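Long-range contacts in probable ubiquitin-conjugating enzyme E2 7 (Caenorhabditis elegans, PDB 1PZV), which probably acts as a ubiquitin-conjugating (E2) enzyme, accepting ubiquitin from E1 as a thioester and passing it on to other proteins: residues Leu7-Leu12 with Asn31-Trp36; Phe53-Asp58 with Pro68-Ile73. One frame throughout, in Å; residues are numbered along the deposited sequence.

Contact 1. Residues Leu7-Leu12 with Asn31-Trp36; sequences LLKKQL and NDIYKW
L8 and L12, one turn apart on helix 5-17, hold the indole of W36 from different sides of its plane. L12 lies over one face of the six-membered ring: its CD1 makes a CH-pi contact 3.8 Å from the ring centroid and 12° off the normal, displaced toward the CZ3-CH2 rim. With CG anti to the backbone N (chi1 172°), the L12 side chain slides past the indole in the opposite direction, and its CD2 branch passes on to CD1 of I33. L8 sits across the plane from L12 CD1, its CD2 3.9 Å from CZ2 of W36, while the carbonyl O of L8 meets the ring edge. The other branch of L8, CD1, approaches the Y34 ring, 3.9 Å from Y34 CD1; the two side chains cross at about a right angle. I33 points at the helix and brings CG1 to within 3.7 Å of L8 CB. The contact between the segments is apolar, and the polar edge of the indole is satisfied locally: W36 NE1 donates to I33 O at 2.9 Å, with the acceptor in the indole plane but the donor 44° above the plane of the I33 carbonyl. The bond links I33, inside type I turn D32-K35, to W36 just past it and, with L12 over the face, would limit ring rotation. The OH of Y34 is bonded to S4, and its ring takes a cation-pi contact from R61. Helix 5-17 packs against this turn and W36 of strand 35-41; L12, I33 and W36 also meet L27 of strand 23-27, and W36 reaches V115 of helix 115-127.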
ATOM      1  N   LEU A   7      16.963 -12.563   1.450  1.00 58.22           N
ATOM      2  CA  LEU A   7      15.784 -12.343   2.277  1.00 59.10           C
ATOM      3  C   LEU A   7      14.555 -12.022   1.425  1.00 59.77           C
ATOM      4  O   LEU A   7      13.461 -12.541   1.677  1.00 58.51           O
ATOM      5  CB  LEU A   7      16.056 -11.213   3.280  1.00 60.20           C
ATOM      6  CG  LEU A   7      15.012 -10.819   4.339  1.00 61.42           C
ATOM      7  CD1 LEU A   7      14.718 -11.970   5.313  1.00 56.91           C
ATOM      8  CD2 LEU A   7      15.544  -9.604   5.091  1.00 60.38           C
ATOM      9  N   LEU A   8      14.734 -11.169   0.416  1.00 60.32           N
ATOM     10  CA  LEU A   8      13.633 -10.800  -0.470  1.00 59.58           C
ATOM     11  C   LEU A   8      13.143 -11.990  -1.273  1.00 59.32           C
ATOM     12  O   LEU A   8      11.941 -12.146  -1.475  1.00 60.62           O
ATOM     13  CB  LEU A   8      14.043  -9.676  -1.427  1.00 58.31           C
ATOM     14  CG  LEU A   8      14.046  -8.269  -0.819  1.00 59.43           C
ATOM     15  CD1 LEU A   8      14.402  -7.224  -1.883  1.00 58.13           C
ATOM     16  CD2 LEU A   8      12.670  -7.975  -0.233  1.00 59.02           C
ATOM     17  N   LYS A   9      14.062 -12.831  -1.734  1.00 58.41           N
ATOM     18  CA  LYS A   9      13.650 -13.999  -2.508  1.00 59.60           C
ATOM     19  C   LYS A   9      12.803 -14.903  -1.616  1.00 58.72           C
ATOM     20  O   LYS A   9      11.797 -15.472  -2.048  1.00 58.19           O
ATOM     21  CB  LYS A   9      14.872 -14.766  -3.040  1.00 59.99           C
ATOM     22  CG  LYS A   9      15.627 -14.037  -4.160  1.00 63.40           C
ATOM     23  CD  LYS A   9      16.910 -14.769  -4.568  1.00 66.38           C
ATOM     24  CE  LYS A   9      17.786 -13.938  -5.524  1.00 67.83           C
ATOM     25  NZ  LYS A   9      19.117 -14.586  -5.817  1.00 67.34           N
ATOM     26  N   LYS A  10      13.215 -15.015  -0.361  1.00 58.42           N
ATOM     27  CA  LYS A  10      12.505 -15.839   0.605  1.00 56.33           C
ATOM     28  C   LYS A  10      11.141 -15.228   0.902  1.00 55.13           C
ATOM     29  O   LYS A  10      10.131 -15.924   0.845  1.00 53.78           O
ATOM     30  CB  LYS A  10      13.332 -15.969   1.899  1.00 55.79           C
ATOM     31  CG  LYS A  10      12.614 -16.627   3.072  1.00 54.12           C
ATOM     32  CD  LYS A  10      12.238 -18.056   2.767  1.00 54.19           C
ATOM     33  CE  LYS A  10      11.182 -18.556   3.748  1.00 55.26           C
ATOM     34  NZ  LYS A  10      10.677 -19.924   3.404  1.00 54.67           N
ATOM     35  N   GLN A  11      11.112 -13.931   1.209  1.00 54.07           N
ATOM     36  CA  GLN A  11       9.859 -13.252   1.523  1.00 54.68           C
ATOM     37  C   GLN A  11       8.868 -13.257   0.352  1.00 55.06           C
ATOM     38  O   GLN A  11       7.668 -13.532   0.544  1.00 54.78           O
ATOM     39  CB  GLN A  11      10.129 -11.816   1.994  1.00 54.21           C
ATOM     40  CG  GLN A  11      10.882 -11.758   3.322  1.00 54.57           C
ATOM     41  CD  GLN A  11      10.964 -10.363   3.910  1.00 52.34           C
ATOM     42  OE1 GLN A  11      11.514 -10.162   4.987  1.00 52.75           O
ATOM     43  NE2 GLN A  11      10.413  -9.395   3.206  1.00 53.89           N
ATOM     44  N   LEU A  12       9.362 -12.963  -0.851  1.00 52.99           N
ATOM     45  CA  LEU A  12       8.518 -12.959  -2.040  1.00 51.77           C
ATOM     46  C   LEU A  12       7.887 -14.334  -2.239  1.00 51.51           C
ATOM     47  O   LEU A  12       6.700 -14.448  -2.564  1.00 51.48           O
ATOM     48  CB  LEU A  12       9.338 -12.603  -3.281  1.00 51.08           C
ATOM     49  CG  LEU A  12       8.611 -12.738  -4.632  1.00 51.10           C
ATOM     50  CD1 LEU A  12       7.372 -11.874  -4.632  1.00 50.18           C
ATOM     51  CD2 LEU A  12       9.540 -12.346  -5.780  1.00 49.66           C
ATOM     52  N   ASN A  31      14.437 -10.577 -13.245  1.00 78.50           N
ATOM     53  CA  ASN A  31      15.838 -10.645 -12.845  1.00 77.42           C
ATOM     54  C   ASN A  31      16.221  -9.497 -11.912  1.00 76.15           C
ATOM     55  O   ASN A  31      17.399  -9.168 -11.770  1.00 76.11           O
ATOM     56  CB  ASN A  31      16.747 -10.643 -14.079  1.00 79.06           C
ATOM     57  CG  ASN A  31      16.516 -11.852 -14.974  1.00 80.95           C
ATOM     58  OD1 ASN A  31      16.305 -12.965 -14.490  1.00 82.53           O
ATOM     59  ND2 ASN A  31      16.570 -11.641 -16.285  1.00 81.85           N
ATOM     60  N   ASP A  32      15.219  -8.894 -11.276  1.00 74.56           N
ATOM     61  CA  ASP A  32      15.440  -7.782 -10.352  1.00 72.81           C
ATOM     62  C   ASP A  32      14.489  -7.839  -9.155  1.00 71.70           C
ATOM     63  O   ASP A  32      13.416  -7.223  -9.155  1.00 72.56           O
ATOM     64  CB  ASP A  32      15.278  -6.449 -11.078  1.00 71.59           C
ATOM     65  CG  ASP A  32      15.395  -5.276 -10.145  1.00 71.72           C
ATOM     66  OD1 ASP A  32      16.186  -5.386  -9.191  1.00 72.72           O
ATOM     67  OD2 ASP A  32      14.714  -4.249 -10.361  1.00 72.97           O
ATOM     68  N   ILE A  33      14.909  -8.574  -8.132  1.00 69.72           N
ATOM     69  CA  ILE A  33      14.121  -8.767  -6.923  1.00 68.05           C
ATOM     70  C   ILE A  33      13.857  -7.500  -6.102  1.00 66.87           C
ATOM     71  O   ILE A  33      13.245  -7.575  -5.040  1.00 65.92           O
ATOM     72  CB  ILE A  33      14.801  -9.809  -6.013  1.00 67.00           C
ATOM     73  CG1 ILE A  33      13.786 -10.383  -5.024  1.00 66.08           C
ATOM     74  CG2 ILE A  33      15.971  -9.170  -5.284  1.00 66.11           C
ATOM     75  CD1 ILE A  33      12.686 -11.166  -5.680  1.00 66.35           C
ATOM     76  N   TYR A  34      14.294  -6.343  -6.591  1.00 66.08           N
ATOM     77  CA  TYR A  34      14.099  -5.095  -5.855  1.00 65.66           C
ATOM     78  C   TYR A  34      12.901  -4.235  -6.278  1.00 66.14           C
ATOM     79  O   TYR A  34      12.673  -3.168  -5.697  1.00 67.65           O
ATOM     80  CB  TYR A  34      15.385  -4.266  -5.899  1.00 64.53           C
ATOM     81  CG  TYR A  34      16.522  -4.883  -5.102  1.00 66.26           C
ATOM     82  CD1 TYR A  34      16.659  -4.638  -3.726  1.00 66.96           C
ATOM     83  CD2 TYR A  34      17.430  -5.758  -5.705  1.00 65.60           C
ATOM     84  CE1 TYR A  34      17.674  -5.256  -2.969  1.00 65.51           C
ATOM     85  CE2 TYR A  34      18.443  -6.383  -4.958  1.00 65.85           C
ATOM     86  CZ  TYR A  34      18.558  -6.131  -3.593  1.00 66.37           C
ATOM     87  OH  TYR A  34      19.540  -6.768  -2.858  1.00 65.80           O
ATOM     88  N   LYS A  35      12.147  -4.686  -7.283  1.00 65.74           N
ATOM     89  CA  LYS A  35      10.953  -3.967  -7.758  1.00 64.84           C
ATOM     90  C   LYS A  35       9.769  -4.922  -7.822  1.00 63.40           C
ATOM     91  O   LYS A  35       9.707  -5.782  -8.706  1.00 64.47           O
ATOM     92  CB  LYS A  35      11.167  -3.386  -9.152  1.00 66.32           C
ATOM     93  CG  LYS A  35      12.163  -2.250  -9.229  1.00 70.26           C
ATOM     94  CD  LYS A  35      12.223  -1.660 -10.649  1.00 72.48           C
ATOM     95  CE  LYS A  35      10.929  -0.931 -11.014  1.00 70.96           C
ATOM     96  NZ  LYS A  35      10.670   0.216 -10.101  1.00 70.76           N
ATOM     97  N   TRP A  36       8.827  -4.766  -6.897  1.00 61.08           N
ATOM     98  CA  TRP A  36       7.654  -5.637  -6.851  1.00 58.48           C
ATOM     99  C   TRP A  36       6.387  -4.982  -7.369  1.00 58.18           C
ATOM    100  O   TRP A  36       6.149  -3.793  -7.140  1.00 57.23           O
ATOM    101  CB  TRP A  36       7.376  -6.079  -5.416  1.00 56.33           C
ATOM    102  CG  TRP A  36       8.432  -6.926  -4.798  1.00 55.21           C
ATOM    103  CD1 TRP A  36       9.758  -6.944  -5.113  1.00 54.48           C
ATOM    104  CD2 TRP A  36       8.263  -7.844  -3.712  1.00 53.28           C
ATOM    105  NE1 TRP A  36      10.425  -7.823  -4.297  1.00 55.15           N
ATOM    106  CE2 TRP A  36       9.529  -8.397  -3.434  1.00 53.43           C
ATOM    107  CE3 TRP A  36       7.157  -8.274  -2.967  1.00 50.61           C
ATOM    108  CZ2 TRP A  36       9.729  -9.334  -2.416  1.00 52.92           C
ATOM    109  CZ3 TRP A  36       7.353  -9.208  -1.962  1.00 48.93           C
ATOM    110  CH2 TRP A  36       8.626  -9.737  -1.704  1.00 51.94           C
TER

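Contact 2. Residues Phe53-Asp58 with Pro68-Ile73; sequences FKAILD and PKMKFI
F53-D58 and K69-F72 pair as antiparallel neighbours, the last two strands of the four-stranded meander sheet of the UBC fold, their short axes at 157°. The tight part is the buried face carrying A55, L57, M70 and F72. A55 CB sits over one face of the F72 ring, 4.1 Å from its centroid, displaced toward the rim. M70 runs out extended, its CG anti to the backbone N (chi1 -174°), so that the chain passes L57 CD2, which is 3.7 Å from M70 CB, and carries CE to within 4.0 Å of A55 CB. V122 of helix 115-127 also packs on M70, whose side chain lies about 9 Å from that of C88, the predicted thioester cysteine. On the other face I56, D58, K69 and K71 are looser: both lysine ends lead away from the partner strand, and the apolar meeting there is I56 CD1 with I73 CD1 at 3.6 Å. Between the faces, the backbones of I56 and K71 bond reciprocally, as do those of D58 and K69. I56 N reaches K71 O at 2.9 Å with a nearly straight N-H, though it stands 27° out of the plane of that carbonyl.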
ATOM      1  N   PHE A  53      -6.399  -2.381  -7.014  1.00 55.26           N
ATOM      2  CA  PHE A  53      -5.340  -1.375  -7.086  1.00 56.60           C
ATOM      3  C   PHE A  53      -3.919  -1.926  -7.208  1.00 55.51           C
ATOM      4  O   PHE A  53      -3.409  -2.576  -6.293  1.00 55.00           O
ATOM      5  CB  PHE A  53      -5.412  -0.453  -5.869  1.00 56.85           C
ATOM      6  CG  PHE A  53      -6.797   0.012  -5.547  1.00 56.07           C
ATOM      7  CD1 PHE A  53      -7.597  -0.705  -4.661  1.00 56.15           C
ATOM      8  CD2 PHE A  53      -7.304   1.167  -6.127  1.00 55.10           C
ATOM      9  CE1 PHE A  53      -8.889  -0.272  -4.360  1.00 55.81           C
ATOM     10  CE2 PHE A  53      -8.591   1.606  -5.836  1.00 54.24           C
ATOM     11  CZ  PHE A  53      -9.383   0.888  -4.951  1.00 54.72           C
ATOM     12  N   LYS A  54      -3.288  -1.640  -8.345  1.00 55.36           N
ATOM     13  CA  LYS A  54      -1.929  -2.093  -8.628  1.00 55.98           C
ATOM     14  C   LYS A  54      -0.930  -1.197  -7.909  1.00 55.74           C
ATOM     15  O   LYS A  54      -1.147   0.000  -7.800  1.00 53.97           O
ATOM     16  CB  LYS A  54      -1.680  -2.071 -10.147  1.00 57.29           C
ATOM     17  CG  LYS A  54      -2.639  -2.991 -10.937  1.00 62.83           C
ATOM     18  CD  LYS A  54      -2.459  -2.938 -12.472  1.00 65.43           C
ATOM     19  CE  LYS A  54      -3.047  -1.662 -13.091  1.00 69.12           C
ATOM     20  NZ  LYS A  54      -2.855  -1.586 -14.575  1.00 70.49           N
ATOM     21  N   ALA A  55       0.158  -1.766  -7.399  1.00 55.81           N
ATOM     22  CA  ALA A  55       1.148  -0.946  -6.701  1.00 55.87           C
ATOM     23  C   ALA A  55       2.565  -1.486  -6.869  1.00 55.10           C
ATOM     24  O   ALA A  55       2.777  -2.663  -7.178  1.00 55.95           O
ATOM     25  CB  ALA A  55       0.795  -0.838  -5.209  1.00 54.24           C
ATOM     26  N   ILE A  56       3.541  -0.618  -6.656  1.00 54.01           N
ATOM     27  CA  ILE A  56       4.920  -1.025  -6.796  1.00 52.87           C
ATOM     28  C   ILE A  56       5.748  -0.732  -5.569  1.00 54.04           C
ATOM     29  O   ILE A  56       5.715   0.379  -5.028  1.00 53.11           O
ATOM     30  CB  ILE A  56       5.555  -0.365  -8.009  1.00 52.63           C
ATOM     31  CG1 ILE A  56       4.931  -0.962  -9.272  1.00 53.22           C
ATOM     32  CG2 ILE A  56       7.069  -0.545  -7.971  1.00 51.32           C
ATOM     33  CD1 ILE A  56       5.533  -0.477 -10.558  1.00 55.05           C
ATOM     34  N   LEU A  57       6.475  -1.760  -5.130  1.00 55.43           N
ATOM     35  CA  LEU A  57       7.348  -1.669  -3.965  1.00 55.70           C
ATOM     36  C   LEU A  57       8.797  -1.577  -4.409  1.00 56.60           C
ATOM     37  O   LEU A  57       9.279  -2.417  -5.168  1.00 55.12           O
ATOM     38  CB  LEU A  57       7.181  -2.895  -3.065  1.00 53.57           C
ATOM     39  CG  LEU A  57       5.942  -3.000  -2.179  1.00 53.19           C
ATOM     40  CD1 LEU A  57       5.876  -4.381  -1.580  1.00 49.49           C
ATOM     41  CD2 LEU A  57       5.993  -1.951  -1.085  1.00 52.53           C
ATOM     42  N   ASP A  58       9.483  -0.545  -3.941  1.00 59.22           N
ATOM     43  CA  ASP A  58      10.890  -0.354  -4.264  1.00 62.19           C
ATOM     44  C   ASP A  58      11.694  -0.686  -3.019  1.00 63.26           C
ATOM     45  O   ASP A  58      11.532  -0.029  -1.986  1.00 63.60           O
ATOM     46  CB  ASP A  58      11.142   1.096  -4.671  1.00 63.01           C
ATOM     47  CG  ASP A  58      10.612   1.410  -6.053  1.00 64.24           C
ATOM     48  OD1 ASP A  58      11.295   1.074  -7.042  1.00 65.75           O
ATOM     49  OD2 ASP A  58       9.508   1.980  -6.153  1.00 64.48           O
ATOM     50  N   PRO A  68      11.045   0.063   2.328  1.00 70.01           N
ATOM     51  CA  PRO A  68      10.923   0.158   0.879  1.00 69.07           C
ATOM     52  C   PRO A  68       9.946   1.300   0.630  1.00 68.66           C
ATOM     53  O   PRO A  68       9.241   1.722   1.545  1.00 67.34           O
ATOM     54  CB  PRO A  68      10.339  -1.195   0.505  1.00 69.51           C
ATOM     55  CG  PRO A  68       9.456  -1.497   1.685  1.00 68.62           C
ATOM     56  CD  PRO A  68      10.346  -1.128   2.842  1.00 68.89           C
ATOM     57  N   LYS A  69       9.912   1.815  -0.589  1.00 69.26           N
ATOM     58  CA  LYS A  69       8.980   2.888  -0.910  1.00 69.84           C
ATOM     59  C   LYS A  69       7.789   2.249  -1.604  1.00 69.27           C
ATOM     60  O   LYS A  69       7.966   1.389  -2.470  1.00 70.26           O
ATOM     61  CB  LYS A  69       9.637   3.927  -1.832  1.00 71.32           C
ATOM     62  CG  LYS A  69      10.722   4.766  -1.153  1.00 73.49           C
ATOM     63  CD  LYS A  69      11.177   5.926  -2.034  1.00 75.43           C
ATOM     64  CE  LYS A  69      12.072   6.894  -1.262  1.00 76.34           C
ATOM     65  NZ  LYS A  69      12.437   8.100  -2.068  1.00 76.92           N
ATOM     66  N   MET A  70       6.578   2.636  -1.215  1.00 67.93           N
ATOM     67  CA  MET A  70       5.397   2.068  -1.845  1.00 66.87           C
ATOM     68  C   MET A  70       4.617   3.108  -2.616  1.00 65.92           C
ATOM     69  O   MET A  70       4.081   4.048  -2.035  1.00 63.92           O
ATOM     70  CB  MET A  70       4.486   1.418  -0.811  1.00 66.95           C
ATOM     71  CG  MET A  70       3.310   0.685  -1.437  1.00 66.22           C
ATOM     72  SD  MET A  70       2.469  -0.334  -0.232  1.00 69.80           S
ATOM     73  CE  MET A  70       1.328  -1.237  -1.255  1.00 69.06           C
ATOM     74  N   LYS A  71       4.558   2.928  -3.931  1.00 66.86           N
ATOM     75  CA  LYS A  71       3.840   3.851  -4.797  1.00 67.88           C
ATOM     76  C   LYS A  71       2.673   3.166  -5.494  1.00 67.00           C
ATOM     77  O   LYS A  71       2.858   2.201  -6.229  1.00 65.28           O
ATOM     78  CB  LYS A  71       4.781   4.430  -5.862  1.00 69.20           C
ATOM     79  CG  LYS A  71       4.058   5.295  -6.877  1.00 72.53           C
ATOM     80  CD  LYS A  71       5.024   6.071  -7.769  1.00 76.12           C
ATOM     81  CE  LYS A  71       4.258   6.948  -8.763  1.00 78.03           C
ATOM     82  NZ  LYS A  71       5.144   7.923  -9.462  1.00 79.01           N
ATOM     83  N   PHE A  72       1.474   3.674  -5.263  1.00 67.54           N
ATOM     84  CA  PHE A  72       0.290   3.125  -5.893  1.00 68.14           C
ATOM     85  C   PHE A  72       0.112   3.531  -7.355  1.00 68.50           C
ATOM     86  O   PHE A  72       0.153   4.708  -7.679  1.00 69.13           O
ATOM     87  CB  PHE A  72      -0.972   3.573  -5.129  1.00 65.41           C
ATOM     88  CG  PHE A  72      -1.595   2.511  -4.324  1.00 61.72           C
ATOM     89  CD1 PHE A  72      -1.429   2.460  -2.945  1.00 60.11           C
ATOM     90  CD2 PHE A  72      -2.332   1.538  -4.954  1.00 61.68           C
ATOM     91  CE1 PHE A  72      -2.003   1.426  -2.208  1.00 60.50           C
ATOM     92  CE2 PHE A  72      -2.903   0.513  -4.243  1.00 62.37           C
ATOM     93  CZ  PHE A  72      -2.741   0.450  -2.866  1.00 63.43           C
ATOM     94  N   ILE A  73      -0.064   2.576  -8.195  1.00 68.86           N
ATOM     95  CA  ILE A  73      -0.339   2.856  -9.573  1.00 70.22           C
ATOM     96  C   ILE A  73      -1.814   2.603  -9.582  1.00 72.43           C
ATOM     97  O   ILE A  73      -2.260   1.844  -8.741  1.00 77.34           O
ATOM     98  CB  ILE A  73       0.433   1.930 -10.542  1.00 69.62           C
ATOM     99  CG1 ILE A  73       1.920   2.335 -10.543  1.00 67.52           C
ATOM    100  CG2 ILE A  73      -0.147   1.992 -11.949  1.00 69.79           C
ATOM    101  CD1 ILE A  73       2.765   1.583 -11.541  1.00 68.66           C
TER

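How the contacts relate
Contact 1 closes before contact 2 opens along the chain, and their centres are 14 Å apart. They meet in the same antiparallel sheet, ordered 23-27, 35-41, 52-58, 69-72: strand 35-41, to which W36 of contact 1 belongs, is the direct neighbour of strand 52-58 in contact 2, and W36 O lies 2.9 Å from L57 N, a probable backbone hydrogen bond. K35 NZ and D58 OD1 add a weak ion pair at the same junction. The centre of contact 1 lies about 17 Å from the centre of the chain, that of contact 2 about 6 Å. Helix 115-127 packs on both, through V115 at contact 1 and I118 and V122 at contact 2, where M70 lies near the predicted thioester cysteine.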